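Local coordinates for hypothetical protein PH1570 (Pyrococcus horikoshii, PDB 2HQ4), which is of unknown function but belongs to the PH1570 family, its helices packing on an antiparallel sheet, at residues A[32-35]-A[36-40]; A[39-42]-A[43-46]; A[61-64]-A[65-69]; A[99-102]-A[103-106]; A[145-148]-A[149-152]. All blocks are in the same frame, centred on the assembly; numbering follows the deposited sequence.

Contact 1. Residues A[32-35]-A[36-40]; sequences VKFY and GNDAR
The loop joining strand 30-36 to helix 40-55 ends in an Asx turn at Asp38 and brings Ala39 over one face of the Phe34 ring. The Ala39 backbone N lies 3.4 Å above the ring plane, nearest to Phe34 CE2 and offset toward the rim. Ala39 CB makes a CH-pi contact over the face, coming within 3.7 Å of Phe34 CG. With chi1 at 72°, Phe34 CG sits between the two backbone branches, and the ring leans toward the loop. Arg40 CG, 3.7 Å from Phe34 CE1, reaches the far end of the ring. Beyond it, the Arg40 guanidinium grips the Asp38 carboxylate side-on, with NE to OD1 at 2.9 Å and NH2 to OD2 at 3.0 Å. Asp38 OD1 also accepts from Arg40 N (3.1 Å), which comes from the opposite face of the carboxylate plane to NE. With OD1 held by two donors and OD2 by NH2, the carboxylate is probably held against rotation. At the backbone angles of Gly36, the last residue of the strand, a CB would clash with Tyr35 O. With Ala39 at the N-cap, this is an Asx turn leading a strand into a helix.

Contact 2. Residues A[39-42]-A[43-46]; sequences ARKV and LLAM
Leu43 N bonds to Ala39 O in the first turn of helix 40-55, opening an i to i+4 ladder that continues from Leu44 N to Arg40 O, Ala45 N to Lys41 O and Met46 N to Val42 O. The four bonds run from 2.9 Å, for Leu44 N to Arg40 O, to 3.2 Å, for Leu43 N to Ala39 O. The tightly packed part is the flank that faces the sheet. Val42 CG1 lies anti to its own backbone N (chi1 178°) and extends up the helix to within 4.2 Å of Met46 SD. Met46 CG rests 3.3 Å from Val42 O, the acceptor of its own N-H. Ala39 and Val42 face Phe143 of strand 141-145, and Leu43 packs against Phe34 of strand 30-36, meeting Trp70 on the side of helix 61-70. Arg40 and Lys41, the partly exposed residues here, make up the looser solvent side, while the others are buried. Both point away from the following turn, Arg40 with its guanidinium already engaged by Asp38 and Lys41 with its chain stretched out. There the only approach between side chains is a distant one, Lys41 CG to Leu44 CD1 at 4.5 Å. Leu44 itself is buried against Ala66 and Trp70 of helix 61-70, and its CG sits 3.3 Å from Arg40 O.

Contact 3. Residues A[61-64]-A[65-69]; sequences YPFE and CAKEF
Cys65 N and Tyr61 O, 2.7 Å apart and almost in line with the carbonyl, open the i to i+4 bonds of helix 61-70, and Ala66, Lys67, Glu68 and Phe69 continue the pattern to Pro62, Phe63, Glu64 and Cys65. Lys67 carries the side-chain contact. Its chain bends at chi3 (-59°) and passes obliquely over the Phe63 ring, with Lys67 CE 3.5 Å above the plane toward the rim in a CH-pi contact. The ammonium then turns to Glu64, which lies alongside and points the same way. Lys67 NZ meets Glu64 OE2 at 2.9 Å in a salt bridge, from above the carboxylate plane, and also donates to Leu74 O beyond the helix. Were Lys67 replaced by a methionine, the Glu64 carboxylate is likely to lose its opposite charge and Leu74 O this donor. The Phe63 ring also meets Tyr48 edge-to-face, while Ala66 packs on Val18 of strand 16-19. On another flank of the helix, Cys65 SG forms a disulfide with Cys12, tying the helix to edge strand 10-13, and Cys65 CB lies 4.2 Å from Tyr61 CE2.

Contact 4. Residues A[99-102]-A[103-106]; sequences KLQE and EIKK
The Gln101 amide is turned forward, toward the next turn of the helix, and its NE2 lies against Ile104, 3.8 Å from both CG2 and CB. Gln101 CG is anti to the backbone N (chi1 -160°) and the chain bends at chi2, which brings the amide to the flank where Ile104 packs. The polar ends of that amide are both taken up outside the helix, NE2 donating to Ile113 O and OE1 accepting from Ile115 N. The Glu103 carboxylate is the other flat group that matters. Lys106 NZ approaches Glu103 OE2 from above the carboxylate plane, 51° out of it, in a salt bridge three residues along; the modelled separation of 2.5 Å is unusually short and its exact value is doubtful. Glu103 OE2 also accepts from a water at 3.1 Å, and this water donates in turn to Lys99 O at 2.7 Å. All of this belongs to helix 94-107, an amphipathic helix whose backbone bonds run from Glu103 N to Lys99 O (3.0 Å) through to Lys106 N and Glu102 O (3.1 Å). Lys99 O therefore serves two donors, the helical N-H and the water. With a leucine in place of Glu103, the Lys106 ammonium would probably lose its mate and the water one of its two acceptors. On the buried flank, Ile104 packs on Pro109, Ile113 and Ile115.

Contact 5. Residues A[145-148]-A[149-152]; sequences FNKP and SIAN
Ile150 N donates to Lys147 O at 3.1 Å and closes a type I beta turn, and Ala151 N repeats the i to i+3 pattern one residue on, reaching Pro148 O at 3.1 Å. Both donors come from above the carbonyl plane, 42° and 47° out of it respectively, as the chain tightens into helix 150-155. The next bond, Asn152 N to Ser149 O, is weak. Pro148 brings no N-H that would need an acceptor. The Asn146 side chain is satisfied by the start of the neighbouring strand 30-36: OD1 accepts from Glu31 N, and ND2 donates to Asn29 O just before it. That grip holds the amide beside Ile150, whose CG1 lies 3.6 Å from Asn146 OD1. The apolar side of the turn is filled by Phe145 CB, 3.6 Å from Ile150 CG2, and by Phe145 CZ, 4.0 Å from Ala151 CB. Ala151 N stands over one face of that ring. The extended Lys147 chain crosses Ile150 at about a right angle, with Lys147 CE 3.7 Å from Ile150 CD1. Phe145 ends strand 141-145, and both it and Ala151 pack on Ile135 of strand 134-136, while Ile150 touches Met46 of helix 40-55.

In the fold
Contacts 1 and 2 share Ala39 and Arg40 and form one strand-to-helix passage close to the centre of the chain, where Val32 packs on Leu43 and Met46. Contact 2 is the most buried of the five and its side-chain contacts are almost wholly apolar. Contact 3 extends that packing outward, with Leu44 meeting Lys67, but adds a salt bridge and a disulfide. Contact 5 reaches the same core through Met46 and Ile150. Contact 4 stands apart on the surface, about 33 Å between centres from contact 3, and depends largely on charges and water; contact 1 pairs a buried ring with an outer salt bridge, and contacts 2 and 5 are mainly apolar.

Contact 1. Residues A[32-35]-A[36-40]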
loop_
_atom_site.group_PDB
_atom_site.type_symbol
_atom_site.label_atom_id
_atom_site.label_comp_id
_atom_site.label_asym_id
_atom_site.label_seq_id
_atom_site.Cartn_x
_atom_site.Cartn_y
_atom_site.Cartn_z
ATOM N N VAL A 32 1.464 -6.888 0.872
ATOM C CA VAL A 32 0.924 -5.795 0.068
ATOM C C VAL A 32 1.653 -5.745 -1.289
ATOM O O VAL A 32 2.867 -5.973 -1.348
ATOM C CB VAL A 32 0.965 -4.418 0.828
ATOM C CG1 VAL A 32 2.407 -4.038 1.305
ATOM C CG2 VAL A 32 0.291 -3.261 -0.028
ATOM N N LYS A 33 0.903 -5.496 -2.355
ATOM C CA LYS A 33 1.489 -5.218 -3.673
ATOM C C LYS A 33 0.767 -3.991 -4.220
ATOM O O LYS A 33 -0.357 -3.705 -3.823
ATOM C CB LYS A 33 1.285 -6.423 -4.611
ATOM C CG LYS A 33 2.138 -7.682 -4.292
ATOM C CD LYS A 33 1.853 -8.915 -5.195
ATOM C CE LYS A 33 0.378 -9.311 -5.256
ATOM N NZ LYS A 33 0.054 -10.575 -6.097
ATOM N N PHE A 34 1.412 -3.238 -5.108
ATOM C CA PHE A 34 0.766 -2.046 -5.673
ATOM C C PHE A 34 0.863 -2.084 -7.173
ATOM O O PHE A 34 1.762 -2.748 -7.732
ATOM C CB PHE A 34 1.386 -0.742 -5.119
ATOM C CG PHE A 34 2.747 -0.451 -5.641
ATOM C CD1 PHE A 34 3.869 -0.875 -4.942
ATOM C CD2 PHE A 34 2.917 0.276 -6.854
ATOM C CE1 PHE A 34 5.175 -0.611 -5.410
ATOM C CE2 PHE A 34 4.221 0.505 -7.354
ATOM C CZ PHE A 34 5.350 0.081 -6.614
ATOM N N TYR A 35 -0.105 -1.422 -7.814
ATOM C CA TYR A 35 -0.228 -1.368 -9.301
ATOM C C TYR A 35 -0.512 0.077 -9.664
ATOM O O TYR A 35 -1.063 0.803 -8.869
ATOM C CB TYR A 35 -1.352 -2.331 -9.774
ATOM C CG TYR A 35 -0.937 -3.727 -9.393
ATOM C CD1 TYR A 35 -0.082 -4.453 -10.222
ATOM C CD2 TYR A 35 -1.301 -4.270 -8.158
ATOM C CE1 TYR A 35 0.396 -5.705 -9.836
ATOM C CE2 TYR A 35 -0.800 -5.521 -7.753
ATOM C CZ TYR A 35 -0.004 -6.228 -8.623
ATOM O OH TYR A 35 0.479 -7.458 -8.255
ATOM N N GLY A 36 -0.097 0.532 -10.837
ATOM C CA GLY A 36 -0.412 1.875 -11.233
ATOM C C GLY A 36 0.768 2.768 -10.947
ATOM O O GLY A 36 1.917 2.379 -11.231
ATOM N N ASN A 37 0.522 3.937 -10.359
ATOM C CA ASN A 37 1.642 4.827 -10.030
ATOM C C ASN A 37 2.521 4.292 -8.871
ATOM O O ASN A 37 2.071 3.462 -8.105
ATOM C CB ASN A 37 1.145 6.243 -9.784
ATOM C CG ASN A 37 0.635 6.920 -11.099
ATOM O OD1 ASN A 37 -0.422 7.586 -11.132
ATOM N ND2 ASN A 37 1.384 6.721 -12.170
ATOM N N ASP A 38 3.761 4.777 -8.785
ATOM C CA ASP A 38 4.764 4.300 -7.838
ATOM C C ASP A 38 4.256 4.482 -6.389
ATOM O O ASP A 38 3.804 5.562 -6.009
ATOM C CB ASP A 38 6.051 5.110 -8.057
ATOM C CG ASP A 38 7.261 4.553 -7.297
ATOM O OD1 ASP A 38 7.206 3.451 -6.718
ATOM O OD2 ASP A 38 8.277 5.261 -7.265
ATOM N N ALA A 39 4.290 3.409 -5.610
ATOM C CA ALA A 39 3.958 3.519 -4.185
ATOM C C ALA A 39 5.096 3.016 -3.312
ATOM O O ALA A 39 4.881 2.690 -2.138
ATOM C CB ALA A 39 2.680 2.760 -3.881
ATOM N N ARG A 40 6.315 2.948 -3.843
ATOM C CA ARG A 40 7.405 2.350 -3.041
ATOM C C ARG A 40 7.685 3.034 -1.702
ATOM O O ARG A 40 8.002 2.364 -0.715
ATOM C CB ARG A 40 8.667 2.089 -3.869
ATOM C CG ARG A 40 8.541 0.797 -4.780
ATOM C CD ARG A 40 9.579 0.772 -5.930
ATOM N NE ARG A 40 9.748 2.124 -6.475
ATOM C CZ ARG A 40 10.861 2.569 -7.045
ATOM N NH1 ARG A 40 11.911 1.759 -7.164
ATOM N NH2 ARG A 40 10.928 3.822 -7.472
#

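Contact 2. Residues A[39-42]-A[43-46]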
loop_
_atom_site.group_PDB
_atom_site.type_symbol
_atom_site.label_atom_id
_atom_site.label_comp_id
_atom_site.label_asym_id
_atom_site.label_seq_id
_atom_site.Cartn_x
_atom_site.Cartn_y
_atom_site.Cartn_z
ATOM N N ALA A 39 4.290 3.409 -5.610
ATOM C CA ALA A 39 3.958 3.519 -4.185
ATOM C C ALA A 39 5.096 3.016 -3.312
ATOM O O ALA A 39 4.881 2.690 -2.138
ATOM C CB ALA A 39 2.680 2.760 -3.881
ATOM N N ARG A 40 6.315 2.948 -3.843
ATOM C CA ARG A 40 7.405 2.350 -3.041
ATOM C C ARG A 40 7.685 3.034 -1.702
ATOM O O ARG A 40 8.002 2.364 -0.715
ATOM C CB ARG A 40 8.667 2.089 -3.869
ATOM C CG ARG A 40 8.541 0.797 -4.780
ATOM C CD ARG A 40 9.579 0.772 -5.930
ATOM N NE ARG A 40 9.748 2.124 -6.475
ATOM C CZ ARG A 40 10.861 2.569 -7.045
ATOM N NH1 ARG A 40 11.911 1.759 -7.164
ATOM N NH2 ARG A 40 10.928 3.822 -7.472
ATOM N N LYS A 41 7.559 4.358 -1.646
ATOM C CA LYS A 41 7.792 5.062 -0.387
ATOM C C LYS A 41 6.691 4.793 0.677
ATOM O O LYS A 41 6.949 4.831 1.869
ATOM C CB LYS A 41 7.969 6.579 -0.635
ATOM C CG LYS A 41 9.309 6.962 -1.340
ATOM C CD LYS A 41 9.448 8.502 -1.360
ATOM C CE LYS A 41 10.633 8.964 -2.242
ATOM N NZ LYS A 41 10.723 10.464 -2.172
ATOM N N VAL A 42 5.451 4.585 0.236
ATOM C CA VAL A 42 4.405 4.117 1.167
ATOM C C VAL A 42 4.808 2.749 1.751
ATOM O O VAL A 42 4.726 2.521 2.965
ATOM C CB VAL A 42 3.006 4.013 0.457
ATOM C CG1 VAL A 42 1.941 3.469 1.444
ATOM C CG2 VAL A 42 2.615 5.383 -0.074
ATOM N N LEU A 43 5.306 1.854 0.907
ATOM C CA LEU A 43 5.704 0.536 1.397
ATOM C C LEU A 43 6.897 0.653 2.377
ATOM O O LEU A 43 6.939 -0.003 3.443
ATOM C CB LEU A 43 5.978 -0.388 0.203
ATOM C CG LEU A 43 4.759 -1.225 -0.282
ATOM C CD1 LEU A 43 3.495 -0.411 -0.545
ATOM C CD2 LEU A 43 5.199 -1.960 -1.508
ATOM N N LEU A 44 7.848 1.529 2.051
ATOM C CA LEU A 44 8.991 1.798 2.955
ATOM C C LEU A 44 8.539 2.294 4.308
ATOM O O LEU A 44 9.033 1.841 5.360
ATOM C CB LEU A 44 9.937 2.861 2.352
ATOM C CG LEU A 44 10.738 2.366 1.169
ATOM C CD1 LEU A 44 11.552 3.544 0.518
ATOM C CD2 LEU A 44 11.679 1.304 1.699
ATOM N N ALA A 45 7.586 3.220 4.303
ATOM C CA ALA A 45 7.051 3.734 5.563
ATOM C C ALA A 45 6.352 2.633 6.371
ATOM O O ALA A 45 6.473 2.582 7.600
ATOM C CB ALA A 45 6.098 4.901 5.283
ATOM N N MET A 46 5.618 1.755 5.690
ATOM C CA MET A 46 4.969 0.615 6.377
ATOM C C MET A 46 6.002 -0.309 7.040
ATOM O O MET A 46 5.764 -0.804 8.144
ATOM C CB MET A 46 4.126 -0.209 5.356
ATOM C CG MET A 46 2.864 0.549 4.773
ATOM S SD MET A 46 2.092 -0.285 3.359
ATOM C CE MET A 46 1.380 -1.704 4.233
#

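Contact 3. Residues A[61-64]-A[65-69]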
loop_
_atom_site.group_PDB
_atom_site.type_symbol
_atom_site.label_atom_id
_atom_site.label_comp_id
_atom_site.label_asym_id
_atom_site.label_seq_id
_atom_site.Cartn_x
_atom_site.Cartn_y
_atom_site.Cartn_z
ATOM N N TYR A 61 17.064 -1.432 10.356
ATOM C CA TYR A 61 17.724 -2.264 9.348
ATOM C C TYR A 61 16.856 -2.673 8.107
ATOM O O TYR A 61 17.277 -2.424 6.974
ATOM C CB TYR A 61 18.352 -3.480 10.014
ATOM C CG TYR A 61 18.984 -4.413 9.048
ATOM C CD1 TYR A 61 20.338 -4.304 8.725
ATOM C CD2 TYR A 61 18.216 -5.392 8.417
ATOM C CE1 TYR A 61 20.887 -5.160 7.808
ATOM C CE2 TYR A 61 18.736 -6.214 7.528
ATOM C CZ TYR A 61 20.061 -6.106 7.201
ATOM O OH TYR A 61 20.549 -6.997 6.273
ATOM N N PRO A 62 15.674 -3.321 8.328
ATOM C CA PRO A 62 14.843 -3.735 7.184
ATOM C C PRO A 62 14.434 -2.597 6.288
ATOM O O PRO A 62 14.331 -2.829 5.097
ATOM C CB PRO A 62 13.578 -4.355 7.834
ATOM C CG PRO A 62 13.568 -3.835 9.289
ATOM C CD PRO A 62 15.080 -3.766 9.611
ATOM N N PHE A 63 14.146 -1.436 6.873
ATOM C CA PHE A 63 13.865 -0.182 6.157
ATOM C C PHE A 63 15.078 0.318 5.349
ATOM O O PHE A 63 14.940 0.692 4.187
ATOM C CB PHE A 63 13.355 0.849 7.172
ATOM C CG PHE A 63 13.328 2.267 6.695
ATOM C CD1 PHE A 63 12.293 2.740 5.866
ATOM C CD2 PHE A 63 14.289 3.167 7.155
ATOM C CE1 PHE A 63 12.256 4.062 5.472
ATOM C CE2 PHE A 63 14.258 4.536 6.781
ATOM C CZ PHE A 63 13.242 4.992 5.943
ATOM N N GLU A 64 16.262 0.268 5.946
ATOM C CA GLU A 64 17.494 0.578 5.199
ATOM C C GLU A 64 17.773 -0.402 4.067
ATOM O O GLU A 64 18.131 0.012 2.953
ATOM C CB GLU A 64 18.680 0.679 6.150
ATOM C CG GLU A 64 18.507 1.800 7.184
ATOM C CD GLU A 64 18.513 3.206 6.571
ATOM O OE1 GLU A 64 19.219 3.401 5.563
ATOM O OE2 GLU A 64 17.801 4.110 7.084
ATOM N N CYS A 65 17.604 -1.692 4.346
ATOM C CA CYS A 65 17.742 -2.755 3.360
ATOM C C CYS A 65 16.782 -2.573 2.138
ATOM O O CYS A 65 17.182 -2.722 0.968
ATOM C CB CYS A 65 17.514 -4.118 4.064
ATOM S SG CYS A 65 17.444 -5.585 2.992
ATOM N N ALA A 66 15.520 -2.251 2.428
ATOM C CA ALA A 66 14.500 -2.120 1.392
ATOM C C ALA A 66 14.821 -0.870 0.554
ATOM O O ALA A 66 14.645 -0.892 -0.674
ATOM C CB ALA A 66 13.105 -2.000 2.043
ATOM N N LYS A 67 15.298 0.196 1.213
ATOM C CA LYS A 67 15.723 1.433 0.500
ATOM C C LYS A 67 16.876 1.172 -0.479
ATOM O O LYS A 67 16.877 1.676 -1.620
ATOM C CB LYS A 67 16.110 2.552 1.465
ATOM C CG LYS A 67 14.932 3.360 2.059
ATOM C CD LYS A 67 15.412 4.600 2.811
ATOM C CE LYS A 67 16.351 4.248 3.947
ATOM N NZ LYS A 67 16.816 5.427 4.754
ATOM N N GLU A 68 17.831 0.362 -0.043
ATOM C CA GLU A 68 18.959 -0.054 -0.875
ATOM C C GLU A 68 18.448 -0.887 -2.063
ATOM O O GLU A 68 18.794 -0.615 -3.223
ATOM C CB GLU A 68 19.990 -0.822 -0.017
ATOM C CG GLU A 68 21.467 -0.655 -0.447
ATOM C CD GLU A 68 22.448 -1.279 0.560
ATOM O OE1 GLU A 68 22.032 -2.203 1.330
ATOM O OE2 GLU A 68 23.636 -0.828 0.608
ATOM N N PHE A 69 17.582 -1.867 -1.780
ATOM C CA PHE A 69 16.959 -2.686 -2.813
ATOM C C PHE A 69 16.221 -1.865 -3.887
ATOM O O PHE A 69 16.402 -2.112 -5.094
ATOM C CB PHE A 69 16.017 -3.719 -2.181
ATOM C CG PHE A 69 15.329 -4.599 -3.183
ATOM C CD1 PHE A 69 16.051 -5.523 -3.922
ATOM C CD2 PHE A 69 13.958 -4.490 -3.394
ATOM C CE1 PHE A 69 15.423 -6.358 -4.861
ATOM C CE2 PHE A 69 13.322 -5.296 -4.322
ATOM C CZ PHE A 69 14.061 -6.252 -5.060
#

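Contact 4. Residues A[99-102]-A[103-106]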
loop_
_atom_site.group_PDB
_atom_site.type_symbol
_atom_site.label_atom_id
_atom_site.label_comp_id
_atom_site.label_asym_id
_atom_site.label_seq_id
_atom_site.Cartn_x
_atom_site.Cartn_y
_atom_site.Cartn_z
ATOM N N LYS A 99 -16.793 5.114 -13.518
ATOM C CA LYS A 99 -15.519 5.793 -13.891
ATOM C C LYS A 99 -14.324 5.274 -13.056
ATOM O O LYS A 99 -13.212 5.152 -13.551
ATOM C CB LYS A 99 -15.646 7.305 -13.701
ATOM C CG LYS A 99 -16.573 8.004 -14.700
ATOM C CD LYS A 99 -15.948 8.116 -16.085
ATOM C CE LYS A 99 -15.703 9.585 -16.464
ATOM N NZ LYS A 99 -16.936 10.333 -16.941
ATOM N N LEU A 100 -14.581 4.998 -11.786
ATOM C CA LEU A 100 -13.592 4.367 -10.908
ATOM C C LEU A 100 -13.245 2.963 -11.398
ATOM O O LEU A 100 -12.085 2.588 -11.421
ATOM C CB LEU A 100 -14.075 4.366 -9.444
ATOM C CG LEU A 100 -14.160 5.744 -8.752
ATOM C CD1 LEU A 100 -14.481 5.541 -7.272
ATOM C CD2 LEU A 100 -12.878 6.608 -8.914
ATOM N N GLN A 101 -14.245 2.200 -11.815
ATOM C CA GLN A 101 -13.987 0.896 -12.444
ATOM C C GLN A 101 -13.123 1.007 -13.715
ATOM O O GLN A 101 -12.229 0.170 -13.952
ATOM C CB GLN A 101 -15.308 0.121 -12.667
ATOM C CG GLN A 101 -15.133 -1.390 -12.865
ATOM C CD GLN A 101 -14.456 -2.109 -11.687
ATOM O OE1 GLN A 101 -14.931 -2.062 -10.553
ATOM N NE2 GLN A 101 -13.361 -2.808 -11.972
ATOM N N GLU A 102 -13.335 2.058 -14.516
ATOM C CA GLU A 102 -12.454 2.326 -15.655
ATOM C C GLU A 102 -11.010 2.695 -15.252
ATOM O O GLU A 102 -10.067 2.351 -15.972
ATOM C CB GLU A 102 -13.031 3.418 -16.577
ATOM C CG GLU A 102 -14.206 2.947 -17.445
ATOM C CD GLU A 102 -15.028 4.106 -18.034
ATOM O OE1 GLU A 102 -14.529 5.257 -18.050
ATOM O OE2 GLU A 102 -16.187 3.849 -18.477
ATOM N N GLU A 103 -10.826 3.394 -14.121
ATOM C CA GLU A 103 -9.468 3.614 -13.597
ATOM C C GLU A 103 -8.805 2.256 -13.285
ATOM O O GLU A 103 -7.607 2.064 -13.578
ATOM C CB GLU A 103 -9.456 4.487 -12.343
ATOM C CG GLU A 103 -9.705 5.976 -12.580
ATOM C CD GLU A 103 -8.683 6.582 -13.536
ATOM O OE1 GLU A 103 -7.459 6.338 -13.366
ATOM O OE2 GLU A 103 -9.120 7.286 -14.467
ATOM N N ILE A 104 -9.576 1.348 -12.687
ATOM C CA ILE A 104 -9.067 -0.007 -12.385
ATOM C C ILE A 104 -8.552 -0.664 -13.676
ATOM O O ILE A 104 -7.424 -1.115 -13.714
ATOM C CB ILE A 104 -10.091 -0.907 -11.617
ATOM C CG1 ILE A 104 -10.319 -0.412 -10.165
ATOM C CG2 ILE A 104 -9.625 -2.363 -11.578
ATOM C CD1 ILE A 104 -9.009 -0.262 -9.325
ATOM N N LYS A 105 -9.366 -0.681 -14.734
ATOM C CA LYS A 105 -8.926 -1.210 -16.054
ATOM C C LYS A 105 -7.656 -0.599 -16.616
ATOM O O LYS A 105 -6.805 -1.313 -17.155
ATOM C CB LYS A 105 -10.051 -1.078 -17.068
ATOM C CG LYS A 105 -11.229 -1.935 -16.671
ATOM C CD LYS A 105 -12.479 -1.530 -17.395
ATOM C CE LYS A 105 -13.626 -2.470 -17.008
ATOM N NZ LYS A 105 -14.875 -1.993 -17.637
ATOM N N LYS A 106 -7.490 0.705 -16.484
ATOM C CA LYS A 106 -6.260 1.339 -16.902
ATOM C C LYS A 106 -5.032 0.885 -16.096
ATOM O O LYS A 106 -3.920 0.841 -16.620
ATOM C CB LYS A 106 -6.373 2.851 -16.798
ATOM C CG LYS A 106 -7.385 3.501 -17.738
ATOM C CD LYS A 106 -7.036 4.968 -17.958
ATOM C CE LYS A 106 -7.347 5.817 -16.747
ATOM N NZ LYS A 106 -8.678 6.521 -16.834
HETATM O O HOH W 1 -12.010 6.696 -15.361
#

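Contact 5. Residues A[145-148]-A[149-152]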
loop_
_atom_site.group_PDB
_atom_site.type_symbol
_atom_site.label_atom_id
_atom_site.label_comp_id
_atom_site.label_asym_id
_atom_site.label_seq_id
_atom_site.Cartn_x
_atom_site.Cartn_y
_atom_site.Cartn_z
ATOM N N PHE A 145 -3.885 -6.366 -0.707
ATOM C CA PHE A 145 -3.292 -6.828 0.531
ATOM C C PHE A 145 -4.022 -8.073 1.076
ATOM O O PHE A 145 -5.129 -8.393 0.615
ATOM C CB PHE A 145 -3.219 -5.657 1.554
ATOM C CG PHE A 145 -4.459 -4.746 1.572
ATOM C CD1 PHE A 145 -5.580 -5.075 2.344
ATOM C CD2 PHE A 145 -4.470 -3.555 0.823
ATOM C CE1 PHE A 145 -6.715 -4.229 2.363
ATOM C CE2 PHE A 145 -5.554 -2.715 0.808
ATOM C CZ PHE A 145 -6.716 -3.052 1.590
ATOM N N ASN A 146 -3.439 -8.750 2.075
ATOM C CA ASN A 146 -3.922 -10.098 2.406
ATOM C C ASN A 146 -5.050 -10.100 3.448
ATOM O O ASN A 146 -5.751 -11.097 3.554
ATOM C CB ASN A 146 -2.758 -10.994 2.919
ATOM C CG ASN A 146 -2.147 -10.436 4.168
ATOM O OD1 ASN A 146 -1.881 -9.232 4.229
ATOM N ND2 ASN A 146 -1.955 -11.281 5.208
ATOM N N LYS A 147 -5.236 -9.021 4.210
ATOM C CA LYS A 147 -6.327 -8.990 5.212
ATOM C C LYS A 147 -6.797 -7.555 5.411
ATOM O O LYS A 147 -6.014 -6.631 5.149
ATOM C CB LYS A 147 -5.887 -9.662 6.530
ATOM C CG LYS A 147 -4.712 -8.954 7.232
ATOM C CD LYS A 147 -4.227 -9.706 8.473
ATOM C CE LYS A 147 -3.110 -8.912 9.109
ATOM N NZ LYS A 147 -2.665 -9.445 10.427
ATOM N N PRO A 148 -8.078 -7.342 5.846
ATOM C CA PRO A 148 -8.609 -5.960 5.815
ATOM C C PRO A 148 -7.893 -4.946 6.650
ATOM O O PRO A 148 -7.905 -3.787 6.271
ATOM C CB PRO A 148 -10.081 -6.087 6.308
ATOM C CG PRO A 148 -10.393 -7.571 6.172
ATOM C CD PRO A 148 -9.098 -8.311 6.335
ATOM N N SER A 149 -7.267 -5.379 7.761
ATOM C CA SER A 149 -6.620 -4.432 8.660
ATOM C C SER A 149 -5.349 -3.804 8.053
ATOM O O SER A 149 -4.824 -2.774 8.573
ATOM C CB SER A 149 -6.302 -5.092 10.016
ATOM O OG SER A 149 -5.410 -6.141 9.857
ATOM N N ILE A 150 -4.854 -4.410 6.976
ATOM C CA ILE A 150 -3.692 -3.757 6.283
ATOM C C ILE A 150 -4.109 -2.373 5.742
ATOM O O ILE A 150 -3.272 -1.493 5.570
ATOM C CB ILE A 150 -3.124 -4.637 5.146
ATOM C CG1 ILE A 150 -2.752 -6.027 5.658
ATOM C CG2 ILE A 150 -1.879 -3.936 4.385
ATOM C CD1 ILE A 150 -2.179 -6.044 6.966
ATOM N N ALA A 151 -5.403 -2.173 5.479
ATOM C CA ALA A 151 -5.879 -0.879 4.946
ATOM C C ALA A 151 -5.355 0.308 5.751
ATOM O O ALA A 151 -4.855 1.242 5.172
ATOM C CB ALA A 151 -7.436 -0.800 4.851
ATOM N N ASN A 152 -5.475 0.268 7.082
ATOM C CA ASN A 152 -5.042 1.414 7.917
ATOM C C ASN A 152 -3.556 1.716 7.855
ATOM O O ASN A 152 -3.164 2.868 8.002
ATOM C CB ASN A 152 -5.464 1.251 9.401
ATOM C CG ASN A 152 -6.992 0.979 9.538
ATOM O OD1 ASN A 152 -7.754 1.835 10.024
ATOM N ND2 ASN A 152 -7.425 -0.183 9.067
#